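Local coordinates for Ras-associated and pleckstrin homology domains-containing protein 1 (Homo sapiens, PDB 4GN1) that mediates localized membrane signals, is implicated in regulating lamellipodial dynamics, restrains cell adhesion and brings EVL and VASP to the leading edge, at residues 32-35 with 36-39; 70-73 with 74-77; 241-244 with 245-248. One frame throughout, in Å; residues are numbered along the deposited sequence.

Contact 1 (32-35 with 36-39); sequences LDNL and MDKS
M36 doubles back along helix 28-39 and lays its thioether chain beside the preceding turn. Its CG sits 3.3 Å from the carbonyl oxygen of L32, and the bend at the last torsion (chi3 -78°) swings CE back until it lies 3.2 Å from OD1 of D33. The two side chains run alongside each other, pointing the same way, but the methyl is only a van der Waals neighbour of the carboxylate: OD1 finds its charge partner in R29, one turn earlier. Outside the helix, M36 rests on Y43, W47 and F85.

L35 works differently. Its side chain leads away from the 36-39 turn, onto F85, L49 and M20, although CB stays close to M36 N. Its backbone oxygen looks forward to S39, whose OG donates to L35 O at 2.6 Å from a position tilted out of the carbonyl plane. This hydroxyl bond closes the last turn, with a weak bond from S39 N supporting it. Farther back, M36 N binds L32 O at 2.8 Å in a nearly straight bond (171°). All this is the C-terminal two thirds of the helix that packs on the beta-sheet of the ubiquitin-like Ras-association domain.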
loop_
_atom_site.group_PDB
_atom_site.type_symbol
_atom_site.label_atom_id
_atom_site.label_comp_id
_atom_site.label_asym_id
_atom_site.label_seq_id
_atom_site.Cartn_x
_atom_site.Cartn_y
_atom_site.Cartn_z
ATOM N N LEU A 32 4.650 -7.844 14.999
ATOM C CA LEU A 32 4.300 -9.096 14.323
ATOM C C LEU A 32 5.054 -10.322 14.856
ATOM O O LEU A 32 4.462 -11.404 15.009
ATOM C CB LEU A 32 4.540 -8.977 12.821
ATOM C CG LEU A 32 3.500 -8.158 12.047
ATOM C CD1 LEU A 32 4.016 -7.916 10.641
ATOM C CD2 LEU A 32 2.151 -8.848 11.993
ATOM N N ASP A 33 6.349 -10.172 15.140
ATOM C CA ASP A 33 7.099 -11.294 15.715
ATOM C C ASP A 33 6.464 -11.770 17.020
ATOM O O ASP A 33 6.387 -12.993 17.291
ATOM C CB ASP A 33 8.589 -10.994 15.848
ATOM C CG ASP A 33 9.291 -10.907 14.498
ATOM O OD1 ASP A 33 8.760 -11.315 13.467
ATOM O OD2 ASP A 33 10.412 -10.414 14.431
ATOM N N ASN A 34 5.964 -10.818 17.802
ATOM C CA ASN A 34 5.234 -11.142 19.022
ATOM C C ASN A 34 3.881 -11.777 18.743
ATOM O O ASN A 34 3.545 -12.791 19.340
ATOM C CB ASN A 34 5.093 -9.913 19.932
ATOM C CG ASN A 34 6.399 -9.537 20.588
ATOM O OD1 ASN A 34 7.332 -10.337 20.632
ATOM N ND2 ASN A 34 6.492 -8.314 21.078
ATOM N N LEU A 35 3.112 -11.210 17.823
ATOM C CA LEU A 35 1.866 -11.842 17.439
ATOM C C LEU A 35 2.070 -13.314 17.001
ATOM O O LEU A 35 1.305 -14.204 17.396
ATOM C CB LEU A 35 1.139 -11.025 16.371
ATOM C CG LEU A 35 0.389 -9.819 16.922
ATOM C CD1 LEU A 35 0.088 -8.790 15.831
ATOM C CD2 LEU A 35 -0.877 -10.290 17.621
ATOM N N MET A 36 3.094 -13.561 16.195
ATOM C CA MET A 36 3.438 -14.931 15.791
ATOM C C MET A 36 3.757 -15.853 16.983
ATOM O O MET A 36 3.147 -16.902 17.093
ATOM C CB MET A 36 4.513 -14.949 14.698
ATOM C CG MET A 36 4.020 -14.239 13.435
ATOM S SD MET A 36 5.063 -14.295 11.973
ATOM C CE MET A 36 6.319 -13.064 12.348
ATOM N N ASP A 37 4.619 -15.414 17.912
ATOM C CA ASP A 37 4.948 -16.193 19.127
ATOM C C ASP A 37 3.736 -16.489 20.003
ATOM O O ASP A 37 3.565 -17.612 20.466
ATOM C CB ASP A 37 5.964 -15.481 20.035
ATOM C CG ASP A 37 7.254 -15.161 19.344
ATOM O OD1 ASP A 37 7.670 -15.911 18.441
ATOM O OD2 ASP A 37 7.866 -14.133 19.715
ATOM N N LYS A 38 2.913 -15.489 20.263
ATOM C CA LYS A 38 1.845 -15.696 21.219
ATOM C C LYS A 38 0.678 -16.522 20.668
ATOM O O LYS A 38 -0.087 -17.117 21.445
ATOM C CB LYS A 38 1.376 -14.377 21.804
ATOM C CG LYS A 38 2.376 -13.794 22.783
ATOM C CD LYS A 38 2.452 -14.643 24.044
ATOM C CE LYS A 38 3.512 -14.153 25.034
ATOM N NZ LYS A 38 3.126 -12.859 25.667
ATOM N N SER A 39 0.573 -16.594 19.343
ATOM C CA SER A 39 -0.563 -17.255 18.722
ATOM C C SER A 39 -0.285 -18.669 18.232
ATOM O O SER A 39 -1.226 -19.457 18.037
ATOM C CB SER A 39 -1.160 -16.394 17.605
ATOM O OG SER A 39 -0.223 -16.142 16.583
#

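Contact 2 (70-73 with 74-77); sequences ENLL and NWTR
L72 and W75 make the tight part of this contact. They lie side by side, pointing the same way, and the methyl CD2 of L72 rests over one face of the indole. It is 3.8 Å from the centroid of the six-membered ring and 19° off the ring normal, a CH-pi contact displaced toward the rim, with CZ2 of W75 the nearest ring atom to L72 CD2 at 3.6 Å. The turn brings the two residues round to one side, and with CG anti to the carbonyl carbon in both (chi1 -69° and -74°) the groups run alongside each other, where L83 touches both. L72 also meets L6 and I8, and the indole NE1 donates a hydrogen bond to E51.

The backbone turn that brings this pair together is closed by W75 N, which donates to L72 O at 2.9 Å, reaching it from above the carbonyl plane; that oxygen also has CB of W75 only 3.1 Å away. One residue earlier N74 N reaches N71 O at 3.1 Å, a more bent bond. N74 is packed on the backbone too, its CB 3.2 Å from N71 O, and the buried N71 gives a hydrogen bond from ND2 to E66.

The open, polar side is looser. There the amide of N74 donates through ND2 to a bound malonate ion that probably came from the crystallisation liquor; P208 and Q209 lie against the same side chain. L73 and E70 face solvent and add little beyond the backbone. What results is a type I beta turn from L72 to W75, by which the chain leaves helix 68-72 of the ubiquitin-like Ras-association domain on its way to strand 83-87.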
loop_
_atom_site.group_PDB
_atom_site.type_symbol
_atom_site.label_atom_id
_atom_site.label_comp_id
_atom_site.label_asym_id
_atom_site.label_seq_id
_atom_site.Cartn_x
_atom_site.Cartn_y
_atom_site.Cartn_z
ATOM N N GLU A 70 3.494 5.386 16.696
ATOM C CA GLU A 70 3.444 6.651 15.954
ATOM C C GLU A 70 2.316 6.708 14.939
ATOM O O GLU A 70 1.702 7.753 14.747
ATOM C CB GLU A 70 4.810 6.956 15.329
ATOM C CG GLU A 70 4.853 7.673 13.983
ATOM C CD GLU A 70 6.272 7.621 13.401
ATOM O OE1 GLU A 70 6.474 7.263 12.230
ATOM O OE2 GLU A 70 7.223 7.872 14.156
ATOM N N ASN A 71 2.021 5.587 14.304
ATOM C CA ASN A 71 0.932 5.583 13.366
ATOM C C ASN A 71 -0.418 5.665 14.061
ATOM O O ASN A 71 -1.342 6.335 13.573
ATOM C CB ASN A 71 1.044 4.379 12.459
ATOM C CG ASN A 71 2.011 4.633 11.319
ATOM O OD1 ASN A 71 1.778 5.495 10.483
ATOM N ND2 ASN A 71 3.104 3.912 11.294
ATOM N N LEU A 72 -0.502 5.023 15.224
ATOM C CA LEU A 72 -1.735 4.945 15.969
ATOM C C LEU A 72 -2.129 6.299 16.531
ATOM O O LEU A 72 -3.322 6.578 16.642
ATOM C CB LEU A 72 -1.647 3.918 17.097
ATOM C CG LEU A 72 -1.565 2.417 16.813
ATOM C CD1 LEU A 72 -1.757 1.673 18.128
ATOM C CD2 LEU A 72 -2.572 1.918 15.777
ATOM N N LEU A 73 -1.147 7.129 16.881
ATOM C CA LEU A 73 -1.421 8.492 17.329
ATOM C C LEU A 73 -2.162 9.332 16.269
ATOM O O LEU A 73 -2.832 10.295 16.619
ATOM C CB LEU A 73 -0.144 9.211 17.776
ATOM C CG LEU A 73 0.584 8.604 18.968
ATOM C CD1 LEU A 73 1.849 9.370 19.316
ATOM C CD2 LEU A 73 -0.328 8.486 20.177
ATOM N N ASN A 74 -2.047 8.964 14.994
ATOM C CA ASN A 74 -2.877 9.558 13.965
ATOM C C ASN A 74 -4.368 9.268 14.059
ATOM O O ASN A 74 -5.160 9.904 13.402
ATOM C CB ASN A 74 -2.376 9.151 12.596
ATOM C CG ASN A 74 -1.056 9.774 12.278
ATOM O OD1 ASN A 74 -0.769 10.894 12.695
ATOM N ND2 ASN A 74 -0.237 9.059 11.544
ATOM N N TRP A 75 -4.763 8.313 14.871
ATOM C CA TRP A 75 -6.171 7.951 14.953
ATOM C C TRP A 75 -6.917 8.998 15.726
ATOM O O TRP A 75 -6.323 9.676 16.563
ATOM C CB TRP A 75 -6.298 6.592 15.627
ATOM C CG TRP A 75 -5.882 5.411 14.764
ATOM C CD1 TRP A 75 -5.127 5.418 13.582
ATOM C CD2 TRP A 75 -6.166 3.976 15.028
ATOM N NE1 TRP A 75 -4.956 4.136 13.107
ATOM C CE2 TRP A 75 -5.547 3.227 13.928
ATOM C CE3 TRP A 75 -6.855 3.278 16.027
ATOM C CZ2 TRP A 75 -5.642 1.852 13.838
ATOM C CZ3 TRP A 75 -6.932 1.888 15.936
ATOM C CH2 TRP A 75 -6.338 1.190 14.858
ATOM N N THR A 76 -8.211 9.172 15.477
ATOM C CA THR A 76 -8.979 10.086 16.344
ATOM C C THR A 76 -9.197 9.445 17.725
ATOM O O THR A 76 -9.108 8.214 17.885
ATOM C CB THR A 76 -10.318 10.558 15.725
ATOM O OG1 THR A 76 -11.124 9.432 15.384
ATOM C CG2 THR A 76 -10.071 11.377 14.499
ATOM N N ARG A 77 -9.460 10.286 18.720
ATOM C CA ARG A 77 -9.782 9.804 20.077
ATOM C C ARG A 77 -10.831 8.667 20.057
ATOM O O ARG A 77 -10.667 7.631 20.719
ATOM C CB ARG A 77 -10.247 10.984 20.961
ATOM C CG ARG A 77 -9.290 12.176 20.923
ATOM C CD ARG A 77 -9.494 13.186 22.056
ATOM N NE ARG A 77 -8.223 13.817 22.470
ATOM C CZ ARG A 77 -7.585 14.792 21.812
ATOM N NH1 ARG A 77 -8.077 15.284 20.672
ATOM N NH2 ARG A 77 -6.446 15.283 22.296
#

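Contact 3 (241-244 with 245-248); sequences GKQL and YMNY
The carbonyl oxygen of Q243 takes the shortest of the backbone hydrogen bonds that join these two turns, from N247 N at 2.9 Å. The side chain of N247 folds over the same oxygen: its CG lies 3.2 Å from Q243 O, while its CB is equally close to L244 O. The amides of Q243 and N247 meet obliquely, their planes 30° apart.

On the neighbouring flank the contact is greasy and thin. With CG anti to the backbone N (chi1 164°), K242 lies along the next turn, where its CG meets CG of M246 at 4.1 Å; beyond that the lysine runs on extended. M246 N donates to K242 O and Y248 N to L244 O, both at 3.0 Å.

L244, Y245 and N247 are the buried side chains. L244 and Y245 pack on F95 of helix 93-96, and N247 touches H65 and Y92. Y248, partly exposed, stacks on F95 and also meets Y92. G241, at positive phi (50°), marks the break after helix 225-240. The chemistry implies a helix held together mainly by its own backbone, which turns aromatic and aliphatic groups toward helix 93-96 and the loops beside it and leaves lysine and methionine on the outside.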
loop_
_atom_site.group_PDB
_atom_site.type_symbol
_atom_site.label_atom_id
_atom_site.label_comp_id
_atom_site.label_asym_id
_atom_site.label_seq_id
_atom_site.Cartn_x
_atom_site.Cartn_y
_atom_site.Cartn_z
ATOM N N GLY A 241 11.094 3.099 -1.237
ATOM C CA GLY A 241 12.394 2.719 -1.822
ATOM C C GLY A 241 13.102 1.545 -1.179
ATOM O O GLY A 241 12.463 0.619 -0.728
ATOM N N LYS A 242 14.432 1.599 -1.125
ATOM C CA LYS A 242 15.295 0.465 -0.706
ATOM C C LYS A 242 14.852 -0.158 0.612
ATOM O O LYS A 242 15.037 -1.360 0.849
ATOM C CB LYS A 242 16.772 0.921 -0.631
ATOM C CG LYS A 242 17.716 -0.012 0.133
ATOM C CD LYS A 242 19.179 0.234 -0.204
ATOM C CE LYS A 242 20.081 -0.748 0.541
ATOM N NZ LYS A 242 21.525 -0.349 0.547
ATOM N N GLN A 243 14.259 0.674 1.463
ATOM C CA GLN A 243 13.709 0.236 2.733
ATOM C C GLN A 243 12.716 -0.938 2.587
ATOM O O GLN A 243 12.697 -1.832 3.445
ATOM C CB GLN A 243 13.072 1.434 3.443
ATOM C CG GLN A 243 12.423 1.124 4.789
ATOM C CD GLN A 243 13.424 0.710 5.851
ATOM O OE1 GLN A 243 13.589 -0.467 6.117
ATOM N NE2 GLN A 243 14.090 1.671 6.446
ATOM N N LEU A 244 11.904 -0.951 1.513
ATOM C CA LEU A 244 11.047 -2.118 1.219
ATOM C C LEU A 244 11.878 -3.376 1.124
ATOM O O LEU A 244 11.558 -4.377 1.783
ATOM C CB LEU A 244 10.232 -1.975 -0.066
ATOM C CG LEU A 244 8.998 -1.074 -0.096
ATOM C CD1 LEU A 244 8.287 -1.186 -1.447
ATOM C CD2 LEU A 244 8.044 -1.367 1.066
ATOM N N TYR A 245 12.958 -3.302 0.339
ATOM C CA TYR A 245 13.892 -4.417 0.160
ATOM C C TYR A 245 14.505 -4.891 1.451
ATOM O O TYR A 245 14.593 -6.090 1.694
ATOM C CB TYR A 245 15.009 -4.069 -0.832
ATOM C CG TYR A 245 15.901 -5.247 -1.252
ATOM C CD1 TYR A 245 15.350 -6.474 -1.660
ATOM C CD2 TYR A 245 17.297 -5.120 -1.278
ATOM C CE1 TYR A 245 16.159 -7.538 -2.058
ATOM C CE2 TYR A 245 18.112 -6.172 -1.689
ATOM C CZ TYR A 245 17.541 -7.377 -2.078
ATOM O OH TYR A 245 18.354 -8.428 -2.471
ATOM N N MET A 246 14.933 -3.950 2.279
ATOM C CA MET A 246 15.435 -4.292 3.597
ATOM C C MET A 246 14.373 -4.978 4.459
ATOM O O MET A 246 14.705 -5.885 5.244
ATOM C CB MET A 246 15.975 -3.053 4.293
ATOM C CG MET A 246 17.075 -2.354 3.496
ATOM S SD MET A 246 17.676 -0.891 4.360
ATOM C CE MET A 246 18.236 -1.610 5.919
ATOM N N ASN A 247 13.110 -4.574 4.316
ATOM C CA ASN A 247 12.043 -5.235 5.069
ATOM C C ASN A 247 11.926 -6.682 4.666
ATOM O O ASN A 247 11.835 -7.572 5.520
ATOM C CB ASN A 247 10.700 -4.537 4.892
ATOM C CG ASN A 247 10.673 -3.170 5.533
ATOM O OD1 ASN A 247 11.594 -2.783 6.251
ATOM N ND2 ASN A 247 9.614 -2.429 5.278
ATOM N N TYR A 248 11.950 -6.906 3.354
ATOM C CA TYR A 248 11.821 -8.247 2.785
ATOM C C TYR A 248 12.983 -9.146 3.238
ATOM O O TYR A 248 12.756 -10.226 3.779
ATOM C CB TYR A 248 11.690 -8.155 1.257
ATOM C CG TYR A 248 11.719 -9.488 0.535
ATOM C CD1 TYR A 248 10.658 -10.379 0.628
ATOM C CD2 TYR A 248 12.821 -9.853 -0.249
ATOM C CE1 TYR A 248 10.689 -11.598 -0.021
ATOM C CE2 TYR A 248 12.865 -11.076 -0.909
ATOM C CZ TYR A 248 11.798 -11.940 -0.781
ATOM O OH TYR A 248 11.830 -13.142 -1.416
#

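Overall arrangement
All three contacts are local, between neighbouring turns of chain, and none touches another: nearest atoms are about 9 to 11 Å apart. Contacts 1 and 2 both belong to the Ras-association domain, where one lies within helix 28-39 and the other where helix 68-72 gives way to a turn; strand 83-87 receives side chains from both. Contact 3 lies on helix 242-251, which follows helix 225-240 and packs against helix 93-96. Contacts 1 and 3 are partly buried and rest on regular helical bonding, contact 1 adding a serine hydroxyl. Contact 2 is a surface contact and combines two turn hydrogen bonds with a methyl over an indole face.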